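Local coordinates for protein beta-galactosidase (PDB 3OG2) that probably hydrolyses terminal non-reducing beta-D-galactose residues in beta-D-galactosides, as a family 35 glycoside hydrolase built around a TIM barrel, at residues 212-217 / 233-238; 611-616 / 640-645; 727-732 / 760-765. All coordinates share one frame; numbering follows the deposited sequence.

Contact 1 (212-217 / 233-238); sequences LINNDA and DIYGHD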
loop_
_atom_site.group_PDB
_atom_site.type_symbol
_atom_site.label_atom_id
_atom_site.label_comp_id
_atom_site.label_asym_id
_atom_site.label_seq_id
_atom_site.Cartn_x
_atom_site.Cartn_y
_atom_site.Cartn_z
ATOM N N LEU A 212 -0.372 8.701 -21.492
ATOM C CA LEU A 212 -0.098 9.410 -20.228
ATOM C C LEU A 212 -1.420 9.725 -19.537
ATOM O O LEU A 212 -2.346 10.243 -20.175
ATOM C CB LEU A 212 0.632 10.751 -20.482
ATOM C CG LEU A 212 1.958 10.607 -21.212
ATOM C CD1 LEU A 212 2.505 12.003 -21.523
ATOM C CD2 LEU A 212 2.896 9.745 -20.384
ATOM N N ILE A 213 -1.489 9.416 -18.268
ATOM C CA ILE A 213 -2.685 9.658 -17.448
ATOM C C ILE A 213 -2.253 10.435 -16.242
ATOM O O ILE A 213 -1.172 10.199 -15.670
ATOM C CB ILE A 213 -3.305 8.316 -17.069
ATOM C CG1 ILE A 213 -4.685 8.486 -16.391
ATOM C CG2 ILE A 213 -2.398 7.439 -16.204
ATOM C CD1 ILE A 213 -5.519 7.189 -16.359
ATOM N N ASN A 214 -3.068 11.417 -15.842
ATOM C CA ASN A 214 -2.711 12.159 -14.634
ATOM C C ASN A 214 -3.673 11.813 -13.492
ATOM O O ASN A 214 -4.545 10.984 -13.613
ATOM C CB ASN A 214 -2.664 13.695 -14.886
ATOM C CG ASN A 214 -4.015 14.288 -15.203
ATOM O OD1 ASN A 214 -5.005 13.629 -15.553
ATOM N ND2 ASN A 214 -4.008 15.592 -15.205
ATOM N N ASN A 215 -3.418 12.469 -12.339
ATOM C CA ASN A 215 -4.190 12.181 -11.155
ATOM C C ASN A 215 -4.453 13.436 -10.372
ATOM O O ASN A 215 -3.933 13.669 -9.288
ATOM C CB ASN A 215 -3.511 11.098 -10.280
ATOM C CG ASN A 215 -2.241 11.507 -9.596
ATOM O OD1 ASN A 215 -1.435 12.257 -10.175
ATOM N ND2 ASN A 215 -2.036 11.032 -8.380
ATOM N N ASP A 216 -5.297 14.276 -10.916
ATOM C CA ASP A 216 -5.723 15.488 -10.237
ATOM C C ASP A 216 -6.280 15.137 -8.861
ATOM O O ASP A 216 -7.016 14.149 -8.723
ATOM C CB ASP A 216 -6.731 16.191 -11.120
ATOM C CG ASP A 216 -6.803 17.717 -11.070
ATOM O OD1 ASP A 216 -6.122 18.331 -10.215
ATOM O OD2 ASP A 216 -7.599 18.271 -11.874
ATOM N N ALA A 217 -5.938 15.910 -7.818
ATOM C CA ALA A 217 -6.396 15.570 -6.476
ATOM C C ALA A 217 -7.898 15.579 -6.319
ATOM O O ALA A 217 -8.489 14.901 -5.441
ATOM C CB ALA A 217 -5.755 16.478 -5.450
ATOM N N ASP A 233 -2.964 12.471 -21.974
ATOM C CA ASP A 233 -3.856 11.772 -22.884
ATOM C C ASP A 233 -5.209 11.458 -22.250
ATOM O O ASP A 233 -6.249 11.556 -22.884
ATOM C CB ASP A 233 -3.201 10.488 -23.342
ATOM C CG ASP A 233 -1.943 10.767 -24.138
ATOM O OD1 ASP A 233 -1.986 11.658 -25.047
ATOM O OD2 ASP A 233 -0.962 10.056 -23.949
ATOM N N ILE A 234 -5.157 11.005 -20.986
ATOM C CA ILE A 234 -6.374 10.581 -20.293
ATOM C C ILE A 234 -6.408 11.359 -18.979
ATOM O O ILE A 234 -5.455 11.283 -18.181
ATOM C CB ILE A 234 -6.401 9.058 -20.024
ATOM C CG1 ILE A 234 -6.358 8.281 -21.342
ATOM C CG2 ILE A 234 -7.544 8.714 -19.098
ATOM C CD1 ILE A 234 -6.191 6.761 -21.157
ATOM N N TYR A 235 -7.475 12.108 -18.737
ATOM C CA TYR A 235 -7.601 12.857 -17.502
ATOM C C TYR A 235 -8.006 11.915 -16.365
ATOM O O TYR A 235 -9.045 11.230 -16.494
ATOM C CB TYR A 235 -8.685 13.952 -17.672
ATOM C CG TYR A 235 -8.896 14.709 -16.388
ATOM C CD1 TYR A 235 -7.967 15.653 -15.923
ATOM C CD2 TYR A 235 -10.063 14.461 -15.612
ATOM C CE1 TYR A 235 -8.140 16.357 -14.729
ATOM C CE2 TYR A 235 -10.214 15.184 -14.426
ATOM C CZ TYR A 235 -9.278 16.108 -14.000
ATOM O OH TYR A 235 -9.501 16.805 -12.822
ATOM N N GLY A 236 -7.244 11.890 -15.303
ATOM C CA GLY A 236 -7.567 11.080 -14.121
ATOM C C GLY A 236 -7.701 12.019 -12.900
ATOM O O GLY A 236 -7.096 13.082 -12.875
ATOM N N HIS A 237 -8.489 11.540 -11.927
ATOM C CA HIS A 237 -8.476 12.248 -10.657
ATOM C C HIS A 237 -8.634 11.241 -9.520
ATOM O O HIS A 237 -8.830 10.046 -9.744
ATOM C CB HIS A 237 -9.522 13.375 -10.585
ATOM C CG HIS A 237 -10.948 12.953 -10.432
ATOM N ND1 HIS A 237 -11.499 12.547 -9.232
ATOM C CD2 HIS A 237 -11.925 12.871 -11.373
ATOM C CE1 HIS A 237 -12.797 12.250 -9.474
ATOM N NE2 HIS A 237 -13.091 12.426 -10.750
ATOM N N ASP A 238 -8.490 11.777 -8.316
ATOM C CA ASP A 238 -8.435 10.915 -7.119
ATOM C C ASP A 238 -9.619 11.169 -6.205
ATOM O O ASP A 238 -10.393 12.120 -6.432
ATOM C CB ASP A 238 -7.137 11.207 -6.372
ATOM C CG ASP A 238 -5.927 10.795 -7.201
ATOM O OD1 ASP A 238 -6.049 10.117 -8.244
ATOM O OD2 ASP A 238 -4.764 11.136 -6.805
#
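L212, N214 and D216 face D233, I234, G236 and D238 along two roughly parallel chains, tied first by backbone bonds. L212 O takes two donors, D233 N at 2.9 Å and I234 N at 3.0 Å. N214 N gives a weak bond to I234 O; beyond it D216 N bonds G236 O, and D216 O accepts D238 N (2.8 Å).

Side chains stand in for main chain twice. D233 OD2 receives L212 N on its anti side along an almost straight line (2.9 Å, 174° at the hydrogen) and also pairs with R204. N214 folds its amide back over its own backbone (chi1 66°), which lets OD1 accept G236 N at 2.8 Å.

Between side chains, the Y235 hydroxyl gives its proton to D216 OD2 (2.6 Å). OD2 lies at the ring edge, and the D216 carboxylate plane stands 89° to the ring. T222 N also bonds this oxygen, while S182 OG holds D216 OD1, so the carboxylate is gripped at both ends. N215 ND2 reaches D238 OD2 only weakly (3.2 Å); its amide is set mainly by E180 N at OD1 and N179 OD1 at ND2. The one apolar touch is I213 CD1 on I234 CG2 (3.7 Å).

I213 also bonds Y175 through the backbone, and H237 bonds residues of strand 275-280. The irregular segment 212-217 thus lies between strands 172-177 and 236-239, probably closing the TIM-barrel wall at the place of a strand, with N215 and D238 beside the galactose-binding residues N179 and E180.

Contact 2 (611-616 / 640-645); sequences PLEIIG and DWIAHP
L612 and I614 clasp A643 and W641 through two antiparallel hydrogen-bonded pairs. A643 N meets L612 O at 2.8 Å, the bond almost perfectly straight (178° at the hydrogen), and L612 N returns to A643 O at 2.9 Å; I614 N to W641 O (2.8 Å) and W641 N to I614 O repeat the clasp. Between them E613 and I642 form a non-hydrogen-bonded pair, where E613 CA also approaches W641 O in a CH-O contact.

On the face of E613 and I642 the two side chains run side by side, CG of E613 against CG1 of I642 at 4.1 Å. With CG opposite the backbone N (chi1 176°) and an extended chain, the E613 carboxylate travels on to R537 and N585. On the other face I614 and W641 touch through their CB atoms (4.1 Å), while the indole leads away and stacks on Y633. L612 CG meets the P645 ring nearby.

D640 lays its carboxylate beside I615, OD1 3.6 Å from CG2. Water 1 joins D640 OD1 to G616 N, K480 makes a salt bridge to OD1, and Y548 OH bonds OD2. E613 OE2 lies 4.2 Å from D640 OD2, like charges near each other, which R537 and K480 probably offset. With an alanine here, K480 and Y548 would probably lose their carboxylate partner and the water link to G616 would be broken.

Strand 583-585 bonds the outer edge of 612-615, and strand 629-635 that of 641-643, so this pairing is an interior antiparallel ladder of the mixed beta-sheet in the domain 3 region.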
loop_
_atom_site.group_PDB
_atom_site.type_symbol
_atom_site.label_atom_id
_atom_site.label_comp_id
_atom_site.label_asym_id
_atom_site.label_seq_id
_atom_site.Cartn_x
_atom_site.Cartn_y
_atom_site.Cartn_z
ATOM N N PRO A 611 -12.612 -28.457 1.937
ATOM C CA PRO A 611 -12.547 -29.152 0.667
ATOM C C PRO A 611 -12.300 -28.140 -0.433
ATOM O O PRO A 611 -12.378 -26.922 -0.238
ATOM C CB PRO A 611 -13.949 -29.765 0.462
ATOM C CG PRO A 611 -14.817 -29.066 1.449
ATOM C CD PRO A 611 -14.003 -28.316 2.428
ATOM N N LEU A 612 -12.011 -28.624 -1.614
ATOM C CA LEU A 612 -11.954 -27.796 -2.819
ATOM C C LEU A 612 -12.943 -28.405 -3.803
ATOM O O LEU A 612 -12.868 -29.599 -4.068
ATOM C CB LEU A 612 -10.598 -27.817 -3.526
ATOM C CG LEU A 612 -9.453 -27.022 -2.979
ATOM C CD1 LEU A 612 -8.287 -27.142 -3.955
ATOM C CD2 LEU A 612 -9.867 -25.566 -2.717
ATOM N N GLU A 613 -13.807 -27.558 -4.350
ATOM C CA GLU A 613 -14.737 -27.979 -5.386
ATOM C C GLU A 613 -14.355 -27.261 -6.684
ATOM O O GLU A 613 -14.219 -26.054 -6.700
ATOM C CB GLU A 613 -16.170 -27.659 -5.003
ATOM C CG GLU A 613 -17.199 -27.992 -6.092
ATOM C CD GLU A 613 -18.574 -27.501 -5.647
ATOM O OE1 GLU A 613 -18.729 -26.356 -5.122
ATOM O OE2 GLU A 613 -19.596 -28.222 -5.824
ATOM N N ILE A 614 -14.122 -28.035 -7.713
ATOM C CA ILE A 614 -13.664 -27.513 -9.004
ATOM C C ILE A 614 -14.796 -27.572 -10.001
ATOM O O ILE A 614 -15.346 -28.660 -10.206
ATOM C CB ILE A 614 -12.498 -28.359 -9.538
ATOM C CG1 ILE A 614 -11.546 -28.750 -8.436
ATOM C CG2 ILE A 614 -11.803 -27.605 -10.663
ATOM C CD1 ILE A 614 -10.662 -27.725 -7.884
ATOM N N ILE A 615 -15.137 -26.430 -10.546
ATOM C CA ILE A 615 -16.294 -26.318 -11.452
ATOM C C ILE A 615 -15.824 -25.898 -12.815
ATOM O O ILE A 615 -15.110 -24.873 -12.921
ATOM C CB ILE A 615 -17.302 -25.317 -10.846
ATOM C CG1 ILE A 615 -17.818 -25.801 -9.475
ATOM C CG2 ILE A 615 -18.451 -25.013 -11.796
ATOM C CD1 ILE A 615 -18.419 -24.680 -8.627
ATOM N N GLY A 616 -16.164 -26.654 -13.841
ATOM C CA GLY A 616 -15.734 -26.322 -15.200
ATOM C C GLY A 616 -14.463 -27.023 -15.565
ATOM O O GLY A 616 -13.450 -26.404 -15.866
ATOM N N ASP A 640 -18.778 -31.663 -11.422
ATOM C CA ASP A 640 -17.799 -30.900 -10.624
ATOM C C ASP A 640 -16.950 -31.897 -9.841
ATOM O O ASP A 640 -17.393 -33.019 -9.549
ATOM C CB ASP A 640 -18.534 -29.957 -9.682
ATOM C CG ASP A 640 -19.412 -28.983 -10.428
ATOM O OD1 ASP A 640 -19.047 -28.601 -11.560
ATOM O OD2 ASP A 640 -20.443 -28.517 -9.938
ATOM N N TRP A 641 -15.758 -31.499 -9.508
ATOM C CA TRP A 641 -14.867 -32.360 -8.744
ATOM C C TRP A 641 -14.801 -31.877 -7.305
ATOM O O TRP A 641 -14.585 -30.673 -7.083
ATOM C CB TRP A 641 -13.486 -32.349 -9.339
ATOM C CG TRP A 641 -13.365 -33.028 -10.663
ATOM C CD1 TRP A 641 -14.334 -33.646 -11.387
ATOM C CD2 TRP A 641 -12.148 -33.128 -11.400
ATOM N NE1 TRP A 641 -13.768 -34.123 -12.540
ATOM C CE2 TRP A 641 -12.440 -33.836 -12.598
ATOM C CE3 TRP A 641 -10.836 -32.667 -11.161
ATOM C CZ2 TRP A 641 -11.447 -34.108 -13.552
ATOM C CZ3 TRP A 641 -9.871 -32.960 -12.136
ATOM C CH2 TRP A 641 -10.178 -33.654 -13.286
ATOM N N ILE A 642 -14.922 -32.783 -6.331
ATOM C CA ILE A 642 -14.783 -32.374 -4.929
ATOM C C ILE A 642 -13.580 -33.134 -4.370
ATOM O O ILE A 642 -13.579 -34.380 -4.321
ATOM C CB ILE A 642 -16.030 -32.633 -4.098
ATOM C CG1 ILE A 642 -17.234 -31.911 -4.731
ATOM C CG2 ILE A 642 -15.810 -32.162 -2.667
ATOM C CD1 ILE A 642 -18.312 -32.933 -5.020
ATOM N N ALA A 643 -12.595 -32.364 -3.978
ATOM C CA ALA A 643 -11.319 -32.925 -3.510
ATOM C C ALA A 643 -11.034 -32.514 -2.072
ATOM O O ALA A 643 -11.561 -31.496 -1.578
ATOM C CB ALA A 643 -10.222 -32.516 -4.481
ATOM N N HIS A 644 -10.182 -33.308 -1.438
ATOM C CA HIS A 644 -9.879 -33.079 -0.022
ATOM C C HIS A 644 -8.379 -33.067 0.175
ATOM O O HIS A 644 -7.820 -34.038 0.703
ATOM C CB HIS A 644 -10.518 -34.219 0.822
ATOM C CG HIS A 644 -11.995 -34.255 0.576
ATOM N ND1 HIS A 644 -12.867 -33.394 1.243
ATOM C CD2 HIS A 644 -12.774 -34.961 -0.265
ATOM C CE1 HIS A 644 -14.108 -33.589 0.838
ATOM N NE2 HIS A 644 -14.076 -34.548 -0.075
ATOM N N PRO A 645 -7.703 -32.027 -0.279
ATOM C CA PRO A 645 -6.246 -31.967 -0.096
ATOM C C PRO A 645 -5.890 -32.036 1.382
ATOM O O PRO A 645 -6.595 -31.576 2.305
ATOM C CB PRO A 645 -5.846 -30.614 -0.689
ATOM C CG PRO A 645 -7.113 -29.838 -0.778
ATOM C CD PRO A 645 -8.249 -30.817 -0.914
HETATM O O HOH W 1 -17.382 -29.198 -14.153
#

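Contact 3 (727-732 / 760-765); sequences QLFLST and AANSSY. With NAG (2-acetamido-2-deoxy-beta-D-glucopyranose), chain F.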
loop_
_atom_site.group_PDB
_atom_site.type_symbol
_atom_site.label_atom_id
_atom_site.label_comp_id
_atom_site.label_asym_id
_atom_site.label_seq_id
_atom_site.Cartn_x
_atom_site.Cartn_y
_atom_site.Cartn_z
ATOM N N GLN A 727 23.232 30.629 30.010
ATOM C CA GLN A 727 21.892 30.262 29.637
ATOM C C GLN A 727 21.941 29.864 28.161
ATOM O O GLN A 727 22.442 30.616 27.335
ATOM C CB GLN A 727 20.940 31.435 29.847
ATOM C CG GLN A 727 20.851 31.884 31.320
ATOM C CD GLN A 727 20.417 30.862 32.333
ATOM O OE1 GLN A 727 20.799 31.007 33.529
ATOM N NE2 GLN A 727 19.639 29.851 31.928
ATOM N N LEU A 728 21.401 28.692 27.877
ATOM C CA LEU A 728 21.357 28.195 26.513
ATOM C C LEU A 728 19.919 28.101 26.011
ATOM O O LEU A 728 19.043 27.523 26.667
ATOM C CB LEU A 728 21.954 26.769 26.508
ATOM C CG LEU A 728 21.862 26.046 25.167
ATOM C CD1 LEU A 728 22.740 26.762 24.145
ATOM C CD2 LEU A 728 22.290 24.590 25.414
ATOM N N PHE A 729 19.671 28.654 24.851
ATOM C CA PHE A 729 18.407 28.567 24.129
ATOM C C PHE A 729 18.722 27.696 22.947
ATOM O O PHE A 729 19.721 27.990 22.247
ATOM C CB PHE A 729 17.930 29.963 23.667
ATOM C CG PHE A 729 16.873 29.857 22.589
ATOM C CD1 PHE A 729 15.620 29.368 22.931
ATOM C CD2 PHE A 729 17.152 30.246 21.288
ATOM C CE1 PHE A 729 14.651 29.271 21.960
ATOM C CE2 PHE A 729 16.175 30.163 20.309
ATOM C CZ PHE A 729 14.919 29.690 20.662
ATOM N N LEU A 730 17.947 26.673 22.714
ATOM C CA LEU A 730 18.169 25.797 21.580
ATOM C C LEU A 730 16.873 25.439 20.876
ATOM O O LEU A 730 15.951 24.899 21.464
ATOM C CB LEU A 730 18.819 24.556 22.146
ATOM C CG LEU A 730 19.518 23.607 21.264
ATOM C CD1 LEU A 730 20.702 24.192 20.477
ATOM C CD2 LEU A 730 20.009 22.454 22.152
ATOM N N SER A 731 16.771 25.787 19.604
ATOM C CA SER A 731 15.607 25.499 18.790
ATOM C C SER A 731 15.946 24.367 17.847
ATOM O O SER A 731 16.846 24.525 16.993
ATOM C CB SER A 731 15.181 26.786 18.070
ATOM O OG SER A 731 14.033 26.552 17.270
ATOM N N THR A 732 15.313 23.218 18.064
ATOM C CA THR A 732 15.585 22.032 17.233
ATOM C C THR A 732 14.407 21.664 16.382
ATOM O O THR A 732 13.244 21.986 16.673
ATOM C CB THR A 732 16.041 20.829 18.105
ATOM O OG1 THR A 732 15.005 20.556 19.093
ATOM C CG2 THR A 732 17.357 21.090 18.813
ATOM N N ALA A 760 9.010 20.724 15.900
ATOM C CA ALA A 760 10.192 21.524 16.299
ATOM C C ALA A 760 9.993 21.829 17.767
ATOM O O ALA A 760 8.862 21.661 18.299
ATOM C CB ALA A 760 10.301 22.809 15.517
ATOM N N ALA A 761 11.005 22.300 18.445
ATOM C CA ALA A 761 10.927 22.620 19.859
ATOM C C ALA A 761 11.908 23.756 20.197
ATOM O O ALA A 761 13.014 23.798 19.695
ATOM C CB ALA A 761 11.204 21.363 20.683
ATOM N N ASN A 762 11.447 24.627 21.067
ATOM C CA ASN A 762 12.275 25.662 21.678
ATOM C C ASN A 762 12.575 25.162 23.084
ATOM O O ASN A 762 11.688 24.929 23.907
ATOM C CB ASN A 762 11.562 27.016 21.692
ATOM C CG ASN A 762 11.527 27.588 20.276
ATOM O OD1 ASN A 762 12.419 27.350 19.464
ATOM N ND2 ASN A 762 10.468 28.311 20.045
ATOM N N SER A 763 13.840 24.961 23.389
ATOM C CA SER A 763 14.218 24.562 24.728
ATOM C C SER A 763 15.171 25.566 25.339
ATOM O O SER A 763 16.048 26.132 24.691
ATOM C CB SER A 763 14.893 23.193 24.630
ATOM O OG SER A 763 14.055 22.240 23.960
ATOM N N SER A 764 15.046 25.771 26.641
ATOM C CA SER A 764 15.937 26.632 27.383
ATOM C C SER A 764 16.564 25.866 28.530
ATOM O O SER A 764 15.849 25.236 29.307
ATOM C CB SER A 764 15.115 27.818 27.905
ATOM O OG SER A 764 14.723 28.627 26.762
ATOM N N TYR A 765 17.875 25.922 28.640
ATOM C CA TYR A 765 18.589 25.170 29.637
ATOM C C TYR A 765 19.575 26.082 30.336
ATOM O O TYR A 765 20.128 27.021 29.753
ATOM C CB TYR A 765 19.348 24.020 28.954
ATOM C CG TYR A 765 18.525 22.988 28.207
ATOM C CD1 TYR A 765 17.626 22.132 28.872
ATOM C CD2 TYR A 765 18.595 22.811 26.827
ATOM C CE1 TYR A 765 16.856 21.174 28.211
ATOM C CE2 TYR A 765 17.831 21.857 26.135
ATOM C CZ TYR A 765 16.969 21.039 26.834
ATOM O OH TYR A 765 16.203 20.096 26.141
HETATM C C1 NAG F . 10.485 29.082 18.931
HETATM C C2 NAG F . 9.171 28.816 18.206
HETATM C C3 NAG F . 9.062 29.715 16.975
HETATM C C4 NAG F . 9.394 31.178 17.287
HETATM C C5 NAG F . 10.682 31.304 18.124
HETATM C C6 NAG F . 10.938 32.740 18.573
HETATM C C7 NAG F . 8.180 26.599 18.401
HETATM C C8 NAG F . 8.162 25.149 18.050
HETATM N N2 NAG F . 9.012 27.438 17.774
HETATM O O3 NAG F . 7.719 29.552 16.531
HETATM O O4 NAG F . 9.566 31.980 16.149
HETATM O O5 NAG F . 10.515 30.476 19.265
HETATM O O6 NAG F . 12.335 32.982 18.662
HETATM O O7 NAG F . 7.584 26.907 19.409
HETATM O O HOH W 2 18.049 29.462 29.467
HETATM O O HOH W 3 15.281 22.099 21.495
#
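An antiparallel strand pairing, F729 and its neighbours against S764 and its own, joins the middle strand 726-733 of a three-stranded sheet to the edge strand 760-767. Paired backbone bonds at L728-Y765, L730-S763 and T732-A761 make the ladder, with L728 N to Y765 O at 2.8 Å; the T732-A761 end is the more bent.

On one face, S731 OG gives its proton to N762 OD1 (2.8 Å), meeting the amide oxygen nearly end-on. The hydroxyl stands opposite the backbone N (chi1 -179°), where it reaches across the ladder. The F729 ring crosses N762 obliquely, ring and amide planes 48° apart, its CE1 3.8 Å from N762 CB, and S764 OG sits at the ring edge. N762 ND2 carries the glycan, bonded to C1 of NAG at 1.4 Å, so S731 and F729 probably help fix the rotation of the amide that bears the sugar.

On the other face, L728 CD2 meets the edge of the Y765 ring (4.3 Å). Water 3 links L730 O, T732 OG1 and S763 OG, while S740 holds T732 OG1 from outside. L728 and L730 continue onto L778 and V780 of strand 775-782 in the other sheet, the face-to-face packing of a beta-sandwich, here with an N-glycan on its outer face.

How the contacts relate
The three contacts are separate and share no strand; contacts 2 and 3 lie about 69 Å apart between centres, on opposite sides of the chain's centre. Contact 1 is buried in the family 35 TIM barrel, its segments roughly parallel and only partly regular: the D233 and N214 side chains take backbone N-H groups where the pairing is irregular, and the N215/D238 end lies by the galactose-binding residues. Contacts 2 and 3 are true antiparallel ladders away from that site. Contact 2 is an interior, mostly buried pairing whose acidic groups are probably balanced by R537 and K480. Contact 3 includes an edge strand, is only partly buried, relies on hydroxyls and waters, and carries an N-linked sugar.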